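Cleavage and polyadenylation specificity factor 100 KD subunit (Methanosarcina mazei, PDB 2XR1) probably terminates transcription genome-wide by cutting nascent RNA at the polymerase exit channel and trimming the released RNA 5'-3', with two zinc ions as cofactors. Local coordinates at residues Ala330-Gly335 with Thr353-Tyr358; Glu380-Asn385 with Ser581-Arg586; Val415-Ala420 with Gly512-Gly517; Pro444-Gly449 with Cys505-Thr510. All blocks are in the same frame, centred on the assembly; numbering follows the deposited sequence.

From the N terminus, contact 1 comes first, after the KH regions: it closes a short loop within the metallo-beta-lactamase part, spanning strands 337-343 and 348-352, and is complete before contact 2 opens. Contact 2 spans 195 intervening residues and ties the end of strand 376-380 to the loop before helix 586-594. Within that span lies contact 3, and within contact 3 lies contact 4, so the parallel beta-CASP sheet is inserted between the two halves of contact 2. Contacts 1 and 2 touch beside the two zinc ions, with His332 hydrogen-bonded to Gly582; contacts 3 and 4 touch through the neighbouring strands 414-417 and 506-509. None of them crosses another.

Contact 1: residues Ala330-Gly335 with Thr353-Tyr358. With ZN (zinc ion), chain E; ZN (zinc ion), chain F.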
loop_
_atom_site.group_PDB
_atom_site.type_symbol
_atom_site.label_atom_id
_atom_site.label_comp_id
_atom_site.label_asym_id
_atom_site.label_seq_id
_atom_site.Cartn_x
_atom_site.Cartn_y
_atom_site.Cartn_z
ATOM N N ALA B 330 -20.596 9.774 18.041
ATOM C CA ALA B 330 -20.825 9.850 16.580
ATOM C C ALA B 330 -22.285 10.107 16.274
ATOM O O ALA B 330 -22.594 10.555 15.196
ATOM C CB ALA B 330 -20.378 8.581 15.878
ATOM N N GLY B 331 -23.182 9.762 17.201
ATOM C CA GLY B 331 -24.613 9.955 17.017
ATOM C C GLY B 331 -25.297 8.943 16.121
ATOM O O GLY B 331 -26.447 9.138 15.749
ATOM N N HIS B 332 -24.635 7.833 15.789
ATOM C CA HIS B 332 -25.152 6.893 14.793
ATOM C C HIS B 332 -25.924 5.778 15.490
ATOM O O HIS B 332 -27.095 5.594 15.239
ATOM C CB HIS B 332 -23.969 6.367 13.991
ATOM C CG HIS B 332 -24.297 5.288 13.004
ATOM N ND1 HIS B 332 -25.145 5.481 11.939
ATOM C CD2 HIS B 332 -23.812 4.030 12.876
ATOM C CE1 HIS B 332 -25.174 4.383 11.200
ATOM N NE2 HIS B 332 -24.374 3.486 11.747
ATOM N N ILE B 333 -25.259 5.006 16.343
ATOM C CA ILE B 333 -25.919 3.999 17.153
ATOM C C ILE B 333 -25.260 4.019 18.500
ATOM O O ILE B 333 -24.256 4.692 18.665
ATOM C CB ILE B 333 -25.871 2.578 16.582
ATOM C CG1 ILE B 333 -24.452 2.051 16.462
ATOM C CG2 ILE B 333 -26.571 2.509 15.317
ATOM C CD1 ILE B 333 -24.366 0.503 16.113
ATOM N N LEU B 334 -25.852 3.303 19.444
ATOM C CA LEU B 334 -25.376 3.219 20.793
ATOM C C LEU B 334 -23.943 2.895 20.792
ATOM O O LEU B 334 -23.569 1.816 20.409
ATOM C CB LEU B 334 -26.143 2.132 21.578
ATOM C CG LEU B 334 -25.818 1.989 23.065
ATOM C CD1 LEU B 334 -26.160 3.257 23.864
ATOM C CD2 LEU B 334 -26.525 0.768 23.615
ATOM N N GLY B 335 -23.127 3.834 21.235
ATOM C CA GLY B 335 -21.693 3.590 21.430
ATOM C C GLY B 335 -20.867 3.943 20.239
ATOM O O GLY B 335 -19.664 3.747 20.282
ATOM N N THR B 353 -14.306 9.207 10.881
ATOM C CA THR B 353 -15.618 9.497 11.454
ATOM C C THR B 353 -16.370 8.251 11.755
ATOM O O THR B 353 -17.216 8.257 12.640
ATOM C CB THR B 353 -16.526 10.354 10.513
ATOM O OG1 THR B 353 -16.732 9.628 9.315
ATOM C CG2 THR B 353 -15.895 11.702 10.167
ATOM N N GLY B 354 -16.096 7.163 11.049
ATOM C CA GLY B 354 -17.017 6.002 11.067
ATOM C C GLY B 354 -18.345 6.518 10.508
ATOM O O GLY B 354 -18.362 7.513 9.754
ATOM N N ASP B 355 -19.441 5.851 10.869
ATOM C CA ASP B 355 -20.772 6.283 10.515
ATOM C C ASP B 355 -21.183 7.319 11.585
ATOM O O ASP B 355 -20.883 7.131 12.766
ATOM C CB ASP B 355 -21.722 5.093 10.483
ATOM C CG ASP B 355 -21.411 4.075 9.339
ATOM O OD1 ASP B 355 -20.491 4.413 8.546
ATOM O OD2 ASP B 355 -22.074 2.973 9.247
ATOM N N TYR B 356 -21.810 8.425 11.186
ATOM C CA TYR B 356 -22.193 9.438 12.117
ATOM C C TYR B 356 -23.424 10.187 11.714
ATOM O O TYR B 356 -23.788 10.179 10.542
ATOM C CB TYR B 356 -21.076 10.441 12.289
ATOM C CG TYR B 356 -20.713 11.270 11.094
ATOM C CD1 TYR B 356 -19.759 10.821 10.169
ATOM C CD2 TYR B 356 -21.239 12.546 10.932
ATOM C CE1 TYR B 356 -19.399 11.611 9.085
ATOM C CE2 TYR B 356 -20.886 13.365 9.875
ATOM C CZ TYR B 356 -19.971 12.891 8.942
ATOM O OH TYR B 356 -19.597 13.690 7.891
ATOM N N LYS B 357 -24.041 10.872 12.681
ATOM C CA LYS B 357 -25.158 11.757 12.421
ATOM C C LYS B 357 -24.997 13.084 13.145
ATOM O O LYS B 357 -25.124 13.170 14.368
ATOM C CB LYS B 357 -26.481 11.106 12.825
ATOM C CG LYS B 357 -27.697 11.924 12.397
ATOM C CD LYS B 357 -28.912 11.044 12.031
ATOM C CE LYS B 357 -30.190 11.832 11.659
ATOM N NZ LYS B 357 -30.193 12.352 10.258
ATOM N N TYR B 358 -24.783 14.129 12.352
ATOM C CA TYR B 358 -24.614 15.479 12.854
ATOM C C TYR B 358 -25.928 16.123 13.101
ATOM O O TYR B 358 -26.270 17.054 12.441
ATOM C CB TYR B 358 -23.798 16.296 11.848
ATOM C CG TYR B 358 -23.278 17.615 12.361
ATOM C CD1 TYR B 358 -22.744 17.728 13.634
ATOM C CD2 TYR B 358 -23.280 18.749 11.550
ATOM C CE1 TYR B 358 -22.279 18.925 14.095
ATOM C CE2 TYR B 358 -22.790 19.950 12.000
ATOM C CZ TYR B 358 -22.297 20.024 13.283
ATOM O OH TYR B 358 -21.794 21.172 13.777
HETATM ZN ZN ZN E . -23.369 1.750 10.750
HETATM ZN ZN ZN F . -21.745 1.317 7.993
#
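His332 and Asp355 run alongside each other in the same direction and meet at the zinc ion of chain E. CG of His332 stands anti to the backbone N (chi1 174°), which carries the ring across to Asp355 and sets NE2 2.2 Å from that zinc. Asp355 turns its carboxylate nearly perpendicular to the imidazole. Its OD2 bridges the metals, 2.3 Å from the zinc of chain E and 2.1 Å from the zinc of chain F. One carbon back along the chain from the carboxylate, Asp355 CB sits over the centre of the His332 ring at 3.3 Å from the centroid, a CH-pi contact, while Ile333 CG2 covers part of the opposite face. The ring is therefore held between two aliphatic groups, and its rotation is further fixed because ND1 is hydrogen-bonded to Gly582 O. His245 and His247 complete the first zinc site; Asp249, His250 and His607 complete the second. This is the dinuclear centre of the metallo-beta-lactamase superfamily.

Away from the metals the two loops are joined by the backbone: Lys357 N donates to Ala330 O, 2.9 Å apart with a nearly straight N-H (163°). Beside that bond Ala330 CB packs on Tyr356 CB at 4.1 Å. The Tyr356 hydroxyl pairs with Ser379, and Lys357 NZ is hydrogen-bonded to Gln390.

His332 and Asp355 are carried on loops leaving the C-terminal ends of strands 323-329 and 348-352 of one mixed sheet. Helix 586-594 packs against Tyr356 through Leu589, and helix 451-460 lies against Leu334.

Contact 2: residues Glu380-Asn385 with Ser581-Arg586; sequences EATYGN and SGHSDR
Glu380 and His583 make the central bond: ND1 of His583 donates to OE2 of Glu380, 2.8 Å apart at 168°. The oxygen lies in the ring plane and is approached on its syn side, although carboxylate and imidazole planes are almost perpendicular. Thr382 covers one face of the same ring, its CB 4.2 Å from the centroid in a CH-pi contact and OG1 nearer the rim.

The next shell fixes the carboxylate. Glu380 OE1 accepts from Thr382 N at 3.1 Å and from Thr382 OG1 at 2.6 Å, while a water donates to it and to Ser584 O and accepts from Tyr383 N. Glu380 OE2 has Tyr356 N as a second donor, and Thr382 OG1 is also hydrogen-bonded to His607, a zinc ligand. On the histidine side, His583 N donates to Ser581 OG at 3.2 Å, an ST turn. A glutamate and histidine so paired beside the metals are consistent with motifs A and B of beta-CASP nucleases.

Further out, Tyr383 lays CB against Asp585 CA at 3.7 Å and runs its ring past His583 CB; its hydroxyl, only weakly bonded to Ser581 OG, is held mainly by Asp578. Arg586 NH1 donates to Gly384 O at 2.9 Å, close to the guanidinium plane, and also forms a salt bridge with Asp615, while NH2 is hydrogen-bonded to Ser619.

Asp585 caps helix 586-594 by accepting from Gln588 N. The contact thus joins the loop after strand 376-380 to the N-terminal end of this helix, with helix 610-624 against Ala381 and Asn385.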
loop_
_atom_site.group_PDB
_atom_site.type_symbol
_atom_site.label_atom_id
_atom_site.label_comp_id
_atom_site.label_asym_id
_atom_site.label_seq_id
_atom_site.Cartn_x
_atom_site.Cartn_y
_atom_site.Cartn_z
ATOM N N GLU B 380 -17.508 9.307 6.251
ATOM C CA GLU B 380 -18.474 8.517 5.507
ATOM C C GLU B 380 -19.205 9.419 4.554
ATOM O O GLU B 380 -19.157 10.621 4.727
ATOM C CB GLU B 380 -19.529 7.863 6.400
ATOM C CG GLU B 380 -20.449 8.852 7.111
ATOM C CD GLU B 380 -21.845 8.337 7.196
ATOM O OE1 GLU B 380 -22.419 8.052 6.108
ATOM O OE2 GLU B 380 -22.363 8.216 8.322
ATOM N N ALA B 381 -19.890 8.813 3.572
ATOM C CA ALA B 381 -20.582 9.529 2.507
ATOM C C ALA B 381 -21.907 8.862 2.074
ATOM O O ALA B 381 -22.266 8.952 0.937
ATOM C CB ALA B 381 -19.635 9.715 1.298
ATOM N N THR B 382 -22.622 8.213 2.987
ATOM C CA THR B 382 -23.775 7.347 2.636
ATOM C C THR B 382 -24.855 8.125 1.959
ATOM O O THR B 382 -25.380 7.700 0.937
ATOM C CB THR B 382 -24.404 6.667 3.841
ATOM O OG1 THR B 382 -23.381 6.087 4.631
ATOM C CG2 THR B 382 -25.372 5.575 3.411
ATOM N N TYR B 383 -25.172 9.291 2.508
ATOM C CA TYR B 383 -26.092 10.197 1.852
ATOM C C TYR B 383 -25.332 11.328 1.143
ATOM O O TYR B 383 -25.745 12.498 1.128
ATOM C CB TYR B 383 -27.099 10.729 2.868
ATOM C CG TYR B 383 -28.125 9.688 3.299
ATOM C CD1 TYR B 383 -27.776 8.655 4.130
ATOM C CD2 TYR B 383 -29.418 9.748 2.871
ATOM C CE1 TYR B 383 -28.678 7.708 4.519
ATOM C CE2 TYR B 383 -30.330 8.806 3.257
ATOM C CZ TYR B 383 -29.958 7.785 4.082
ATOM O OH TYR B 383 -30.891 6.871 4.467
ATOM N N GLY B 384 -24.250 10.973 0.495
ATOM C CA GLY B 384 -23.347 11.968 -0.015
ATOM C C GLY B 384 -23.763 12.583 -1.334
ATOM O O GLY B 384 -23.199 13.577 -1.741
ATOM N N ASN B 385 -24.729 11.968 -2.004
ATOM C CA ASN B 385 -25.225 12.480 -3.255
ATOM C C ASN B 385 -25.847 13.882 -3.143
ATOM O O ASN B 385 -26.521 14.195 -2.174
ATOM C CB ASN B 385 -26.252 11.502 -3.811
ATOM C CG ASN B 385 -25.635 10.472 -4.745
ATOM O OD1 ASN B 385 -25.164 10.823 -5.841
ATOM N ND2 ASN B 385 -25.658 9.209 -4.346
ATOM N N SER B 581 -32.315 6.152 9.440
ATOM C CA SER B 581 -31.122 5.436 9.079
ATOM C C SER B 581 -30.052 5.621 10.112
ATOM O O SER B 581 -29.195 4.794 10.218
ATOM C CB SER B 581 -30.609 5.902 7.713
ATOM O OG SER B 581 -30.174 7.252 7.768
ATOM N N GLY B 582 -30.072 6.730 10.848
ATOM C CA GLY B 582 -28.989 7.064 11.780
ATOM C C GLY B 582 -27.737 7.640 11.115
ATOM O O GLY B 582 -26.685 7.708 11.745
ATOM N N HIS B 583 -27.855 8.055 9.849
ATOM C CA HIS B 583 -26.805 8.795 9.145
ATOM C C HIS B 583 -27.155 10.244 8.861
ATOM O O HIS B 583 -28.317 10.622 8.662
ATOM C CB HIS B 583 -26.558 8.173 7.797
ATOM C CG HIS B 583 -25.983 6.786 7.849
ATOM N ND1 HIS B 583 -24.628 6.544 7.974
ATOM C CD2 HIS B 583 -26.582 5.575 7.723
ATOM C CE1 HIS B 583 -24.430 5.242 7.920
ATOM N NE2 HIS B 583 -25.595 4.636 7.753
ATOM N N SER B 584 -26.120 11.056 8.810
ATOM C CA SER B 584 -26.212 12.405 8.365
ATOM C C SER B 584 -26.686 12.416 6.940
ATOM O O SER B 584 -26.147 11.703 6.125
ATOM C CB SER B 584 -24.822 13.045 8.414
ATOM O OG SER B 584 -24.430 13.270 9.724
ATOM N N ASP B 585 -27.674 13.240 6.619
ATOM C CA ASP B 585 -28.070 13.411 5.225
ATOM C C ASP B 585 -27.038 14.303 4.508
ATOM O O ASP B 585 -25.994 14.629 5.082
ATOM C CB ASP B 585 -29.500 13.954 5.122
ATOM C CG ASP B 585 -29.621 15.467 5.419
ATOM O OD1 ASP B 585 -28.615 16.100 5.841
ATOM O OD2 ASP B 585 -30.745 16.033 5.227
ATOM N N ARG B 586 -27.313 14.671 3.261
ATOM C CA ARG B 586 -26.346 15.441 2.482
ATOM C C ARG B 586 -26.022 16.763 3.165
ATOM O O ARG B 586 -24.881 17.080 3.348
ATOM C CB ARG B 586 -26.853 15.655 1.057
ATOM C CG ARG B 586 -26.205 16.782 0.318
ATOM C CD ARG B 586 -24.823 16.429 -0.236
ATOM N NE ARG B 586 -24.410 17.518 -1.100
ATOM C CZ ARG B 586 -23.526 17.456 -2.085
ATOM N NH1 ARG B 586 -22.894 16.338 -2.399
ATOM N NH2 ARG B 586 -23.295 18.555 -2.783
HETATM O O HOH W 1 -24.453 9.875 5.208
#

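Contact 3: residues Val415-Ala420 with Gly512-Gly517; sequences VIPAFA and GMMNGG
Gly512 and Phe419 meet face-on: the glycine CA stands over the centre of the phenyl ring, 3.8 Å from its centroid and 11° off the normal, a CH-pi contact. Having no side chain, Gly512 lets the ring lie flat against the backbone. Phe419 gets there because its CG is anti to the carbonyl carbon (chi1 -66°), which swings the ring back toward the 512-517 loop. At the far end of the ring, CZ touches Met513 CG at 4.0 Å, the methionine chain passing at a slant and going on to Tyr539 and Gln540.

Pro417, on strand 414-417, supplies about as much surface as Phe419. Its CB rests 4.0 Å from Gly512 O and 4.1 Å from Met514 CG. Met514 then bends at its last torsion and packs on helix 518-526 and strand 533-536, so the two methionines leave the loop toward different parts of the beta-CASP domain.

Between them the backbones come close: Ala418 O is 2.8 Å from Gly512 N, at an angle too poor for a hydrogen bond, and that oxygen instead accepts from Thr510 OG1.

The side chain of Phe419 comes within about 5 Å of the side chain of His247, which places the ring near the zinc site. Since the contact is carried by CH-pi and apolar touches, the loop is fitted here by shape rather than by directed bonds, while the Phe419 and Ala420 carbonyls are both hydrogen-bonded to Ser424.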
loop_
_atom_site.group_PDB
_atom_site.type_symbol
_atom_site.label_atom_id
_atom_site.label_comp_id
_atom_site.label_asym_id
_atom_site.label_seq_id
_atom_site.Cartn_x
_atom_site.Cartn_y
_atom_site.Cartn_z
ATOM N N VAL B 415 -45.044 -4.575 8.033
ATOM C CA VAL B 415 -43.731 -5.198 8.213
ATOM C C VAL B 415 -42.657 -4.129 8.010
ATOM O O VAL B 415 -42.689 -3.416 7.041
ATOM C CB VAL B 415 -43.521 -6.367 7.224
ATOM C CG1 VAL B 415 -42.095 -6.879 7.278
ATOM C CG2 VAL B 415 -44.546 -7.503 7.504
ATOM N N ILE B 416 -41.750 -3.999 8.965
ATOM C CA ILE B 416 -40.712 -2.978 8.946
ATOM C C ILE B 416 -39.364 -3.640 9.177
ATOM O O ILE B 416 -39.014 -3.902 10.317
ATOM C CB ILE B 416 -40.905 -1.959 10.101
ATOM C CG1 ILE B 416 -42.364 -1.500 10.203
ATOM C CG2 ILE B 416 -39.971 -0.810 9.943
ATOM C CD1 ILE B 416 -42.549 -0.194 10.973
ATOM N N PRO B 417 -38.621 -3.953 8.112
ATOM C CA PRO B 417 -37.297 -4.502 8.296
ATOM C C PRO B 417 -36.405 -3.532 8.997
ATOM O O PRO B 417 -36.566 -2.350 8.841
ATOM C CB PRO B 417 -36.788 -4.725 6.879
ATOM C CG PRO B 417 -37.562 -3.838 6.084
ATOM C CD PRO B 417 -38.923 -3.804 6.691
ATOM N N ALA B 418 -35.485 -4.063 9.786
ATOM C CA ALA B 418 -34.670 -3.278 10.695
ATOM C C ALA B 418 -33.436 -4.066 11.052
ATOM O O ALA B 418 -33.386 -5.262 10.900
ATOM C CB ALA B 418 -35.459 -2.997 11.949
ATOM N N PHE B 419 -32.442 -3.379 11.563
ATOM C CA PHE B 419 -31.301 -4.028 12.183
ATOM C C PHE B 419 -31.570 -4.225 13.641
ATOM O O PHE B 419 -32.406 -3.524 14.206
ATOM C CB PHE B 419 -30.046 -3.181 11.942
ATOM C CG PHE B 419 -29.664 -3.132 10.501
ATOM C CD1 PHE B 419 -28.966 -4.182 9.929
ATOM C CD2 PHE B 419 -30.080 -2.080 9.701
ATOM C CE1 PHE B 419 -28.640 -4.159 8.556
ATOM C CE2 PHE B 419 -29.762 -2.042 8.357
ATOM C CZ PHE B 419 -29.035 -3.079 7.784
ATOM N N ALA B 420 -30.897 -5.203 14.241
ATOM C CA ALA B 420 -31.020 -5.413 15.673
ATOM C C ALA B 420 -30.771 -4.119 16.416
ATOM O O ALA B 420 -31.543 -3.767 17.320
ATOM C CB ALA B 420 -30.073 -6.450 16.146
ATOM N N GLY B 512 -32.282 -5.696 8.348
ATOM C CA GLY B 512 -32.703 -4.395 7.819
ATOM C C GLY B 512 -32.719 -4.114 6.333
ATOM O O GLY B 512 -33.284 -3.101 5.941
ATOM N N MET B 513 -32.109 -4.974 5.518
ATOM C CA MET B 513 -32.179 -4.836 4.039
ATOM C C MET B 513 -32.689 -6.103 3.344
ATOM O O MET B 513 -32.462 -6.332 2.155
ATOM C CB MET B 513 -30.829 -4.367 3.485
ATOM C CG MET B 513 -30.424 -2.988 4.043
ATOM S SD MET B 513 -28.892 -2.429 3.344
ATOM C CE MET B 513 -28.791 -0.709 3.888
ATOM N N MET B 514 -33.382 -6.931 4.126
ATOM C CA MET B 514 -34.081 -8.116 3.654
ATOM C C MET B 514 -33.203 -9.140 2.966
ATOM O O MET B 514 -33.710 -9.962 2.221
ATOM C CB MET B 514 -35.235 -7.699 2.737
ATOM C CG MET B 514 -36.258 -6.840 3.438
ATOM S SD MET B 514 -37.566 -6.219 2.383
ATOM C CE MET B 514 -38.766 -7.554 2.436
ATOM N N ASN B 515 -31.899 -9.114 3.222
ATOM C CA ASN B 515 -31.010 -10.161 2.702
ATOM C C ASN B 515 -31.145 -11.452 3.466
ATOM O O ASN B 515 -30.597 -12.472 3.071
ATOM C CB ASN B 515 -29.533 -9.704 2.605
ATOM C CG ASN B 515 -29.134 -9.308 1.158
ATOM O OD1 ASN B 515 -29.986 -9.269 0.263
ATOM N ND2 ASN B 515 -27.843 -9.020 0.933
ATOM N N GLY B 516 -31.886 -11.423 4.561
ATOM C CA GLY B 516 -32.280 -12.645 5.228
ATOM C C GLY B 516 -32.889 -12.366 6.571
ATOM O O GLY B 516 -33.191 -11.229 6.901
ATOM N N GLY B 517 -33.048 -13.416 7.361
ATOM C CA GLY B 517 -33.566 -13.283 8.713
ATOM C C GLY B 517 -35.057 -13.516 8.747
ATOM O O GLY B 517 -35.669 -13.822 7.726
#

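Contact 4: residues Pro444-Gly449 with Cys505-Thr510; sequences PVYLDG and CVILAT
Tyr446 and Cys505 are brought together by their first torsions: the tyrosine CG is anti to its carbonyl carbon (chi1 -59°), leaning the ring back along the neighbouring strand, and the cysteine SG sits between backbone N and carbonyl carbon (chi1 61°), turned to meet it. SG lies 5.0 Å from the centroid of the Tyr446 ring, at its edge, a sulfur-aromatic contact. Cys505 CB also reaches Tyr446 CE2, 3.8 Å away.

The two strands run parallel, their axes 17° apart. Tyr446 straddles Ile507, its N donating to Val506 O at 2.8 Å and its O accepting from Leu508 N at 2.9 Å; Val506 N to Pro444 O and Asp448 N to Leu508 O continue the ladder. These strands lie inside the parallel sheet of the beta-CASP domain, with 486-489 beyond one and 414-417 beyond the other.

On one face Val445 CG1 meets Val506 CG1 at 4.0 Å, and Leu447 CD2 touches Leu508 CB at 3.7 Å; helix 423-436 packs on Val445, Leu447 and Leu508. Tyr446 and Ile507 face helix 492-500 on the opposite side. Asp448 forms a salt bridge with Arg495 and is hydrogen-bonded to Tyr522.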
loop_
_atom_site.group_PDB
_atom_site.type_symbol
_atom_site.label_atom_id
_atom_site.label_comp_id
_atom_site.label_asym_id
_atom_site.label_seq_id
_atom_site.Cartn_x
_atom_site.Cartn_y
_atom_site.Cartn_z
ATOM N N PRO B 444 -50.226 -4.739 18.635
ATOM C CA PRO B 444 -48.944 -5.339 19.055
ATOM C C PRO B 444 -47.807 -5.055 18.105
ATOM O O PRO B 444 -47.923 -5.303 16.910
ATOM C CB PRO B 444 -49.230 -6.844 19.074
ATOM C CG PRO B 444 -50.559 -7.030 18.384
ATOM C CD PRO B 444 -51.287 -5.743 18.444
ATOM N N VAL B 445 -46.712 -4.526 18.630
ATOM C CA VAL B 445 -45.517 -4.295 17.838
ATOM C C VAL B 445 -44.544 -5.432 18.123
ATOM O O VAL B 445 -43.853 -5.416 19.139
ATOM C CB VAL B 445 -44.891 -2.960 18.206
ATOM C CG1 VAL B 445 -43.630 -2.709 17.393
ATOM C CG2 VAL B 445 -45.916 -1.862 18.016
ATOM N N TYR B 446 -44.527 -6.434 17.242
ATOM C CA TYR B 446 -43.649 -7.595 17.412
ATOM C C TYR B 446 -42.231 -7.213 17.016
ATOM O O TYR B 446 -42.043 -6.390 16.131
ATOM C CB TYR B 446 -44.128 -8.788 16.596
ATOM C CG TYR B 446 -45.514 -9.237 16.958
ATOM C CD1 TYR B 446 -45.733 -10.072 18.029
ATOM C CD2 TYR B 446 -46.620 -8.819 16.227
ATOM C CE1 TYR B 446 -47.051 -10.496 18.374
ATOM C CE2 TYR B 446 -47.923 -9.225 16.561
ATOM C CZ TYR B 446 -48.122 -10.062 17.626
ATOM O OH TYR B 446 -49.396 -10.459 17.957
ATOM N N LEU B 447 -41.256 -7.799 17.711
ATOM C CA LEU B 447 -39.839 -7.494 17.568
ATOM C C LEU B 447 -39.057 -8.797 17.418
ATOM O O LEU B 447 -39.008 -9.589 18.346
ATOM C CB LEU B 447 -39.352 -6.785 18.813
ATOM C CG LEU B 447 -40.074 -5.516 19.233
ATOM C CD1 LEU B 447 -39.377 -4.924 20.438
ATOM C CD2 LEU B 447 -40.140 -4.481 18.106
ATOM N N ASP B 448 -38.455 -9.046 16.255
ATOM C CA ASP B 448 -37.866 -10.375 15.985
ATOM C C ASP B 448 -36.400 -10.261 15.570
ATOM O O ASP B 448 -35.975 -9.258 15.049
ATOM C CB ASP B 448 -38.695 -11.113 14.926
ATOM C CG ASP B 448 -38.464 -12.631 14.925
ATOM O OD1 ASP B 448 -37.563 -13.136 15.652
ATOM O OD2 ASP B 448 -39.175 -13.331 14.169
ATOM N N GLY B 449 -35.616 -11.284 15.871
ATOM C CA GLY B 449 -34.207 -11.329 15.482
ATOM C C GLY B 449 -33.193 -10.475 16.244
ATOM O O GLY B 449 -32.342 -9.820 15.613
ATOM N N CYS B 505 -51.262 -5.539 12.958
ATOM C CA CYS B 505 -50.184 -5.325 13.907
ATOM C C CYS B 505 -49.012 -4.641 13.207
ATOM O O CYS B 505 -49.134 -4.254 12.038
ATOM C CB CYS B 505 -49.757 -6.678 14.496
ATOM S SG CYS B 505 -49.132 -7.836 13.236
ATOM N N VAL B 506 -47.901 -4.472 13.925
ATOM C CA VAL B 506 -46.660 -3.962 13.336
ATOM C C VAL B 506 -45.550 -4.968 13.605
ATOM O O VAL B 506 -45.440 -5.498 14.711
ATOM C CB VAL B 506 -46.233 -2.607 13.948
ATOM C CG1 VAL B 506 -44.829 -2.288 13.562
ATOM C CG2 VAL B 506 -47.132 -1.495 13.540
ATOM N N ILE B 507 -44.714 -5.223 12.614
ATOM C CA ILE B 507 -43.589 -6.125 12.796
ATOM C C ILE B 507 -42.251 -5.424 12.501
ATOM O O ILE B 507 -41.977 -5.079 11.350
ATOM C CB ILE B 507 -43.750 -7.375 11.918
ATOM C CG1 ILE B 507 -45.116 -8.002 12.203
ATOM C CG2 ILE B 507 -42.642 -8.384 12.184
ATOM C CD1 ILE B 507 -45.337 -9.300 11.533
ATOM N N LEU B 508 -41.450 -5.192 13.539
ATOM C CA LEU B 508 -40.043 -4.874 13.354
ATOM C C LEU B 508 -39.316 -6.195 13.283
ATOM O O LEU B 508 -39.492 -7.042 14.145
ATOM C CB LEU B 508 -39.498 -4.019 14.489
ATOM C CG LEU B 508 -39.663 -2.512 14.244
ATOM C CD1 LEU B 508 -40.847 -2.249 13.374
ATOM C CD2 LEU B 508 -39.785 -1.708 15.533
ATOM N N ALA B 509 -38.547 -6.405 12.233
ATOM C CA ALA B 509 -37.886 -7.687 12.060
ATOM C C ALA B 509 -36.638 -7.519 11.242
ATOM O O ALA B 509 -36.533 -6.614 10.397
ATOM C CB ALA B 509 -38.803 -8.699 11.402
ATOM N N THR B 510 -35.740 -8.460 11.468
ATOM C CA THR B 510 -34.403 -8.468 10.929
ATOM C C THR B 510 -34.364 -9.342 9.660
ATOM O O THR B 510 -35.144 -10.292 9.547
ATOM C CB THR B 510 -33.476 -8.956 12.091
ATOM O OG1 THR B 510 -32.621 -7.874 12.480
ATOM C CG2 THR B 510 -32.677 -10.211 11.777
#